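Local coordinates for protein Thiosulfate:glutathione sulfurtransferase (Homo sapiens, PDB 6BEV) that transfers the sulfane sulfur of thiosulfate to glutathione, yielding S-sulfanylglutathione, a central intermediate of hydrogen sulfide metabolism, at residues L61-M74 against A78-L90. Sequence-based numbering, arbitrary orientation.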
ATOM      1  N   LEU A  61       4.496  -2.881  -3.804  1.00 11.05           N
ATOM      2  CA  LEU A  61       5.500  -1.865  -4.090  1.00 11.08           C
ATOM      3  C   LEU A  61       5.930  -1.217  -2.780  1.00 10.77           C
ATOM      4  O   LEU A  61       5.080  -0.784  -2.002  1.00 10.92           O
ATOM      5  CB  LEU A  61       4.890  -0.798  -4.997  1.00 11.56           C
ATOM      6  CG  LEU A  61       5.819   0.354  -5.339  1.00 12.70           C
ATOM      7  CD1 LEU A  61       7.015  -0.127  -6.136  1.00 15.41           C
ATOM      8  CD2 LEU A  61       5.059   1.423  -6.098  1.00 13.40           C
ATOM      9  N   ASN A  62       7.236  -1.129  -2.538  1.00 10.97           N
ATOM     10  CA  ASN A  62       7.730  -0.531  -1.301  1.00 10.55           C
ATOM     11  C   ASN A  62       7.841   0.984  -1.461  1.00 10.22           C
ATOM     12  O   ASN A  62       8.682   1.484  -2.219  1.00 10.97           O
ATOM     13  CB  ASN A  62       9.076  -1.152  -0.957  1.00 11.77           C
ATOM     14  CG  ASN A  62       9.705  -0.607   0.322  1.00 11.91           C
ATOM     15  OD1 ASN A  62      10.920  -0.516   0.409  1.00 12.46           O
ATOM     16  ND2 ASN A  62       8.897  -0.263   1.309  1.00 11.38           N
ATOM     17  N   ILE A  63       6.988   1.706  -0.739  1.00 10.58           N
ATOM     18  CA  ILE A  63       7.118   3.150  -0.563  1.00 10.91           C
ATOM     19  C   ILE A  63       7.115   3.385   0.934  1.00 11.24           C
ATOM     20  O   ILE A  63       6.037   3.445   1.556  1.00 11.13           O
ATOM     21  CB  ILE A  63       6.004   3.975  -1.222  1.00 11.11           C
ATOM     22  CG1 ILE A  63       5.849   3.610  -2.693  1.00 11.74           C
ATOM     23  CG2 ILE A  63       6.331   5.448  -1.047  1.00 11.72           C
ATOM     24  CD1 ILE A  63       4.735   4.360  -3.402  1.00 13.39           C
ATOM     25  N   PRO A  64       8.282   3.478   1.563  1.00 11.16           N
ATOM     26  CA  PRO A  64       8.311   3.723   3.009  1.00 12.02           C
ATOM     27  C   PRO A  64       7.437   4.919   3.365  1.00 12.24           C
ATOM     28  O   PRO A  64       7.360   5.908   2.626  1.00 12.25           O
ATOM     29  CB  PRO A  64       9.790   4.011   3.279  1.00 12.64           C
ATOM     30  CG  PRO A  64      10.518   3.223   2.232  1.00 12.36           C
ATOM     31  CD  PRO A  64       9.640   3.338   1.002  1.00 11.95           C
ATOM     32  N   VAL A  65       6.793   4.837   4.531  1.00 12.46           N
ATOM     33  CA  VAL A  65       5.866   5.899   4.898  1.00 12.94           C
ATOM     34  C   VAL A  65       6.560   7.262   4.919  1.00 13.48           C
ATOM     35  O   VAL A  65       5.950   8.272   4.570  1.00 14.25           O
ATOM     36  CB  VAL A  65       5.125   5.557   6.206  1.00 14.92           C
ATOM     37  CG1 VAL A  65       6.072   5.534   7.404  1.00 16.26           C
ATOM     38  CG2 VAL A  65       3.945   6.509   6.410  1.00 16.29           C
ATOM     39  N   SER A  66       7.844   7.309   5.284  1.00 13.64           N
ATOM     40  CA  SER A  66       8.580   8.570   5.294  1.00 14.90           C
ATOM     41  C   SER A  66       8.815   9.140   3.899  1.00 14.12           C
ATOM     42  O   SER A  66       9.144  10.327   3.778  1.00 16.28           O
ATOM     43  CB  SER A  66       9.931   8.381   5.977  1.00 17.62           C
ATOM     44  OG  SER A  66      10.691   7.383   5.314  1.00 20.79           O
ATOM     45  N   GLU A  67       8.681   8.325   2.854  1.00 12.54           N
ATOM     46  CA  GLU A  67       8.778   8.761   1.464  1.00 12.18           C
ATOM     47  C   GLU A  67       7.427   9.026   0.820  1.00 12.00           C
ATOM     48  O   GLU A  67       7.387   9.575  -0.282  1.00 12.58           O
ATOM     49  CB  GLU A  67       9.476   7.695   0.607  1.00 12.29           C
ATOM     50  CG  GLU A  67      10.907   7.403   1.000  1.00 12.56           C
ATOM     51  CD  GLU A  67      11.541   6.277   0.190  1.00 12.20           C
ATOM     52  OE1 GLU A  67      11.132   6.034  -0.974  1.00 12.07           O
ATOM     53  OE2 GLU A  67      12.460   5.628   0.729  1.00 12.43           O
ATOM     54  N   LEU A  68       6.329   8.628   1.456  1.00 11.55           N
ATOM     55  CA  LEU A  68       5.054   8.539   0.747  1.00 11.72           C
ATOM     56  C   LEU A  68       4.508   9.903   0.349  1.00 11.99           C
ATOM     57  O   LEU A  68       3.926  10.035  -0.733  1.00 11.83           O
ATOM     58  CB  LEU A  68       4.044   7.754   1.581  1.00 12.50           C
ATOM     59  CG  LEU A  68       2.673   7.527   0.939  1.00 13.21           C
ATOM     60  CD1 LEU A  68       2.762   6.772  -0.375  1.00 13.36           C
ATOM     61  CD2 LEU A  68       1.790   6.784   1.889  1.00 14.16           C
ATOM     62  N   GLU A  69       4.628  10.909   1.209  1.00 13.37           N
ATOM     63  CA  GLU A  69       4.167  12.240   0.834  1.00 15.19           C
ATOM     64  C   GLU A  69       4.856  12.698  -0.443  1.00 13.17           C
ATOM     65  O   GLU A  69       4.204  13.142  -1.396  1.00 13.58           O
ATOM     66  CB  GLU A  69       4.445  13.196   1.989  1.00 20.98           C
ATOM     67  CG  GLU A  69       3.919  14.573   1.811  1.00 26.78           C
ATOM     68  CD  GLU A  69       3.703  15.236   3.149  1.00 31.21           C
ATOM     69  OE1 GLU A  69       2.612  15.787   3.366  1.00 32.16           O
ATOM     70  OE2 GLU A  69       4.617  15.165   4.004  1.00 33.73           O
ATOM     71  N   SER A  70       6.180  12.582  -0.487  0.79 12.85           N
ATOM     72  CA  SER A  70       6.901  13.006  -1.674  0.79 13.20           C
ATOM     73  C   SER A  70       6.532  12.155  -2.880  0.79 12.31           C
ATOM     74  O   SER A  70       6.423  12.676  -3.995  0.79 13.13           O
ATOM     75  CB  SER A  70       8.405  13.016  -1.413  0.79 14.85           C
ATOM     76  OG  SER A  70       8.901  11.714  -1.217  0.79 16.39           O
ATOM     77  N   ALA A  71       6.317  10.848  -2.683  1.00 11.60           N
ATOM     78  CA  ALA A  71       5.908   9.992  -3.797  1.00 11.70           C
ATOM     79  C   ALA A  71       4.565  10.418  -4.379  1.00 11.66           C
ATOM     80  O   ALA A  71       4.368  10.382  -5.600  1.00 12.87           O
ATOM     81  CB  ALA A  71       5.836   8.530  -3.340  1.00 11.75           C
ATOM     82  N   LEU A  72       3.606  10.755  -3.523  1.00 11.67           N
ATOM     83  CA  LEU A  72       2.297  11.163  -4.011  1.00 12.72           C
ATOM     84  C   LEU A  72       2.305  12.578  -4.568  1.00 12.59           C
ATOM     85  O   LEU A  72       1.413  12.923  -5.345  1.00 14.05           O
ATOM     86  CB  LEU A  72       1.244  11.008  -2.910  1.00 12.93           C
ATOM     87  CG  LEU A  72       1.037   9.575  -2.430  1.00 13.50           C
ATOM     88  CD1 LEU A  72       0.033   9.550  -1.282  1.00 14.60           C
ATOM     89  CD2 LEU A  72       0.574   8.650  -3.558  1.00 14.64           C
ATOM     90  N   GLN A  73       3.290  13.395  -4.205  1.00 13.15           N
ATOM     91  CA  GLN A  73       3.381  14.759  -4.716  1.00 13.86           C
ATOM     92  C   GLN A  73       4.204  14.862  -5.985  1.00 14.21           C
ATOM     93  O   GLN A  73       4.036  15.835  -6.735  1.00 15.27           O
ATOM     94  CB  GLN A  73       4.008  15.682  -3.663  1.00 13.96           C
ATOM     95  CG  GLN A  73       3.195  15.854  -2.397  1.00 14.06           C
ATOM     96  CD  GLN A  73       2.125  16.932  -2.489  1.00 13.55           C
ATOM     97  OE1 GLN A  73       1.751  17.403  -3.578  1.00 13.57           O
ATOM     98  NE2 GLN A  73       1.625  17.339  -1.339  1.00 13.40           N
ATOM     99  N   MET A  74       5.115  13.932  -6.241  1.00 14.09           N
ATOM    100  CA  MET A  74       6.049  14.120  -7.338  1.00 13.82           C
ATOM    101  C   MET A  74       5.378  13.837  -8.676  1.00 13.98           C
ATOM    102  O   MET A  74       4.338  13.183  -8.767  1.00 15.01           O
ATOM    103  CB  MET A  74       7.307  13.264  -7.150  1.00 13.67           C
ATOM    104  CG  MET A  74       7.086  11.761  -7.233  1.00 13.21           C
ATOM    105  SD  MET A  74       8.596  10.768  -7.137  1.00 13.98           S
ATOM    106  CE  MET A  74       9.147  10.995  -5.411  1.00 14.76           C
ATOM    107  N   ALA A  78       8.727  11.175 -12.481  1.00 13.61           N
ATOM    108  CA  ALA A  78       9.658  11.047 -11.363  1.00 12.77           C
ATOM    109  C   ALA A  78       9.306   9.852 -10.487  1.00 12.07           C
ATOM    110  O   ALA A  78      10.197   9.149  -9.995  1.00 11.85           O
ATOM    111  CB  ALA A  78       9.653  12.334 -10.543  1.00 13.49           C
ATOM    112  N   PHE A  79       8.014   9.606 -10.294  1.00 12.01           N
ATOM    113  CA  PHE A  79       7.581   8.422  -9.565  1.00 11.45           C
ATOM    114  C   PHE A  79       8.036   7.150 -10.282  1.00 11.48           C
ATOM    115  O   PHE A  79       8.583   6.226  -9.669  1.00 11.84           O
ATOM    116  CB  PHE A  79       6.056   8.466  -9.415  1.00 11.60           C
ATOM    117  CG  PHE A  79       5.489   7.332  -8.597  1.00 11.97           C
ATOM    118  CD1 PHE A  79       5.403   6.040  -9.120  1.00 11.71           C
ATOM    119  CD2 PHE A  79       5.024   7.540  -7.305  1.00 12.17           C
ATOM    120  CE1 PHE A  79       4.881   5.003  -8.382  1.00 12.06           C
ATOM    121  CE2 PHE A  79       4.490   6.489  -6.562  1.00 12.10           C
ATOM    122  CZ  PHE A  79       4.421   5.220  -7.103  1.00 12.47           C
ATOM    123  N   GLN A  80       7.824   7.094 -11.595  1.00 12.70           N
ATOM    124  CA  GLN A  80       8.248   5.926 -12.355  1.00 13.05           C
ATOM    125  C   GLN A  80       9.751   5.718 -12.228  1.00 11.95           C
ATOM    126  O   GLN A  80      10.226   4.586 -12.079  1.00 12.43           O
ATOM    127  CB  GLN A  80       7.839   6.119 -13.816  1.00 16.00           C
ATOM    128  CG  GLN A  80       8.327   5.062 -14.784  1.00 19.55           C
ATOM    129  CD  GLN A  80       7.660   3.724 -14.613  1.00 23.25           C
ATOM    130  OE1 GLN A  80       6.432   3.623 -14.599  1.00 25.22           O
ATOM    131  NE2 GLN A  80       8.467   2.677 -14.523  1.00 24.50           N
ATOM    132  N   ALA A  81      10.524   6.802 -12.310  1.00 11.61           N
ATOM    133  CA  ALA A  81      11.973   6.674 -12.203  1.00 11.59           C
ATOM    134  C   ALA A  81      12.377   6.094 -10.847  1.00 11.13           C
ATOM    135  O   ALA A  81      13.221   5.193 -10.770  1.00 11.88           O
ATOM    136  CB  ALA A  81      12.645   8.020 -12.429  1.00 11.92           C
ATOM    137  N   LEU A  82      11.815   6.621  -9.759  1.00 10.99           N
ATOM    138  CA  LEU A  82      12.284   6.207  -8.440  1.00 10.60           C
ATOM    139  C   LEU A  82      11.765   4.828  -8.058  1.00 10.84           C
ATOM    140  O   LEU A  82      12.504   4.029  -7.472  1.00 11.04           O
ATOM    141  CB  LEU A  82      11.883   7.234  -7.388  1.00 10.82           C
ATOM    142  CG  LEU A  82      12.438   7.006  -5.985  1.00 11.05           C
ATOM    143  CD1 LEU A  82      13.952   6.832  -5.975  1.00 11.80           C
ATOM    144  CD2 LEU A  82      12.018   8.128  -5.077  1.00 11.68           C
ATOM    145  N   TYR A  83      10.496   4.549  -8.355  1.00 10.83           N
ATOM    146  CA  TYR A  83       9.811   3.359  -7.861  1.00 11.13           C
ATOM    147  C   TYR A  83       9.619   2.265  -8.907  1.00 12.11           C
ATOM    148  O   TYR A  83       9.197   1.162  -8.551  1.00 12.99           O
ATOM    149  CB  TYR A  83       8.457   3.748  -7.218  1.00 11.25           C
ATOM    150  CG  TYR A  83       8.673   4.634  -6.015  1.00 11.00           C
ATOM    151  CD1 TYR A  83       9.222   4.124  -4.846  1.00 11.26           C
ATOM    152  CD2 TYR A  83       8.394   5.987  -6.070  1.00 11.01           C
ATOM    153  CE1 TYR A  83       9.477   4.934  -3.758  1.00 11.66           C
ATOM    154  CE2 TYR A  83       8.642   6.799  -4.979  1.00 11.54           C
ATOM    155  CZ  TYR A  83       9.193   6.278  -3.835  1.00 11.28           C
ATOM    156  OH  TYR A  83       9.443   7.144  -2.777  1.00 12.45           O
ATOM    157  N   SER A  84       9.922   2.532 -10.178  0.78 13.24           N
ATOM    158  CA  SER A  84       9.820   1.531 -11.242  0.78 14.32           C
ATOM    159  C   SER A  84       8.396   1.003 -11.390  0.78 14.59           C
ATOM    160  O   SER A  84       8.184  -0.177 -11.673  0.78 16.23           O
ATOM    161  CB  SER A  84      10.804   0.378 -11.030  0.78 16.01           C
ATOM    162  OG  SER A  84      12.133   0.840 -10.995  0.78 17.19           O
ATOM    163  N   ALA A  85       7.418   1.889 -11.225  1.00 13.43           N
ATOM    164  CA  ALA A  85       6.005   1.551 -11.333  1.00 14.49           C
ATOM    165  C   ALA A  85       5.269   2.845 -11.651  1.00 13.94           C
ATOM    166  O   ALA A  85       5.807   3.936 -11.479  1.00 14.00           O
ATOM    167  CB  ALA A  85       5.458   0.936 -10.039  1.00 15.81           C
ATOM    168  N   GLU A  86       4.030   2.715 -12.118  0.80 15.08           N
ATOM    169  CA  GLU A  86       3.241   3.885 -12.481  0.80 16.04           C
ATOM    170  C   GLU A  86       2.630   4.533 -11.239  0.80 14.22           C
ATOM    171  O   GLU A  86       2.126   3.853 -10.343  0.80 14.22           O
ATOM    172  CB  GLU A  86       2.137   3.481 -13.461  0.80 19.40           C
ATOM    173  CG  GLU A  86       1.354   4.645 -14.052  0.80 22.99           C
ATOM    174  CD  GLU A  86       0.417   4.216 -15.176  0.80 25.95           C
ATOM    175  OE1 GLU A  86       0.899   3.678 -16.198  0.80 27.39           O
ATOM    176  OE2 GLU A  86      -0.808   4.415 -15.041  0.80 27.62           O
ATOM    177  N   LYS A  87       2.663   5.857 -11.195  1.00 13.64           N
ATOM    178  CA  LYS A  87       2.087   6.585 -10.074  1.00 13.37           C
ATOM    179  C   LYS A  87       0.585   6.319 -10.012  1.00 13.24           C
ATOM    180  O   LYS A  87      -0.091   6.373 -11.040  1.00 13.82           O
ATOM    181  CB  LYS A  87       2.331   8.087 -10.244  1.00 13.78           C
ATOM    182  CG  LYS A  87       1.933   8.914  -9.029  1.00 13.58           C
ATOM    183  CD  LYS A  87       2.096  10.409  -9.237  1.00 14.10           C
ATOM    184  CE  LYS A  87       1.745  11.143  -7.968  1.00 14.65           C
ATOM    185  NZ  LYS A  87       1.745  12.612  -8.148  1.00 14.71           N
ATOM    186  N   PRO A  88       0.023   6.046  -8.841  1.00 12.62           N
ATOM    187  CA  PRO A  88      -1.429   5.916  -8.747  1.00 13.40           C
ATOM    188  C   PRO A  88      -2.121   7.230  -9.064  1.00 13.30           C
ATOM    189  O   PRO A  88      -1.557   8.312  -8.928  1.00 14.00           O
ATOM    190  CB  PRO A  88      -1.654   5.530  -7.283  1.00 14.29           C
ATOM    191  CG  PRO A  88      -0.461   6.027  -6.564  1.00 15.12           C
ATOM    192  CD  PRO A  88       0.676   5.910  -7.532  1.00 13.64           C
ATOM    193  N   LYS A  89      -3.386   7.125  -9.449  1.00 14.61           N
ATOM    194  CA  LYS A  89      -4.233   8.269  -9.762  1.00 15.28           C
ATOM    195  C   LYS A  89      -5.264   8.448  -8.656  1.00 14.50           C
ATOM    196  O   LYS A  89      -5.619   7.494  -7.963  1.00 14.18           O
ATOM    197  CB  LYS A  89      -4.935   8.055 -11.105  1.00 18.15           C
ATOM    198  CG  LYS A  89      -3.960   7.851 -12.263  1.00 21.32           C
ATOM    199  CD  LYS A  89      -4.656   7.499 -13.574  1.00 24.26           C
ATOM    200  CE  LYS A  89      -5.420   6.178 -13.502  1.00 26.11           C
ATOM    201  NZ  LYS A  89      -4.622   4.996 -13.008  1.00 26.99           N
ATOM    202  N   LEU A  90      -5.724   9.695  -8.480  0.59 15.44           N
ATOM    203  CA  LEU A  90      -6.619   9.995  -7.366  0.59 16.86           C
ATOM    204  C   LEU A  90      -7.902   9.193  -7.452  0.59 16.30           C
ATOM    205  O   LEU A  90      -8.526   8.909  -6.425  0.59 17.35           O
ATOM    206  CB  LEU A  90      -6.967  11.481  -7.330  0.59 18.51           C
ATOM    207  CG  LEU A  90      -6.072  12.353  -6.454  0.59 19.16           C
ATOM    208  CD1 LEU A  90      -4.684  12.442  -7.038  0.59 19.50           C
ATOM    209  CD2 LEU A  90      -6.688  13.743  -6.288  0.59 19.80           C
TER
HETATM  210  O   HOH W   1      10.494   9.862  -2.391  1.00 17.02           O
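Ile63 and Ala71 meet the two rings of 78-90, Tyr83 and Phe79. The Tyr83 ring takes Ile63 CG1 over one face, 4.2 Å from its centroid and 21° off the normal, a CH-pi contact; Leu82 CG lies over the opposite face, and Met74 CE and Glu67 OE1 sit at the edge. Phe79 has Tyr83 CD2 over the centre of one face, Lys87 CA toward the rim of the other, and Ala71 O in plane at its edge, 3.4 Å from Phe79 CD2. Ile63 CD1 also reaches Phe79 CZ at 3.8 Å.

With chi1 at 67° and chi2 extended, Met74 carries SD to 3.4 Å from Phe79 N; the bend at chi3 turns CE toward Leu82 CD2 and the Tyr83 edge. Helix 65-73 and the 78-83 part of helix 76-83 run roughly antiparallel, 141° between their directions, axes 9.9 Å apart, beside edge strand 61-62 of the rhodanese sheet.

From extended Lys87, NZ donates hydrogen bonds to Leu72 O (2.8 Å), well above that carbonyl plane, and Met74 O (2.7 Å), tying the last turn of helix 65-73 to the residue after it; the two carbonyls probably favour the ammonium charge. Tyr83 OH donates to the anti lone pair of Glu67 OE1 at 2.7 Å and accepts from a water shared with Ser70 OG. Glu67 OE2 is salt-bridged to Arg49, consistent with a charged acceptor strengthening the tyrosine bond.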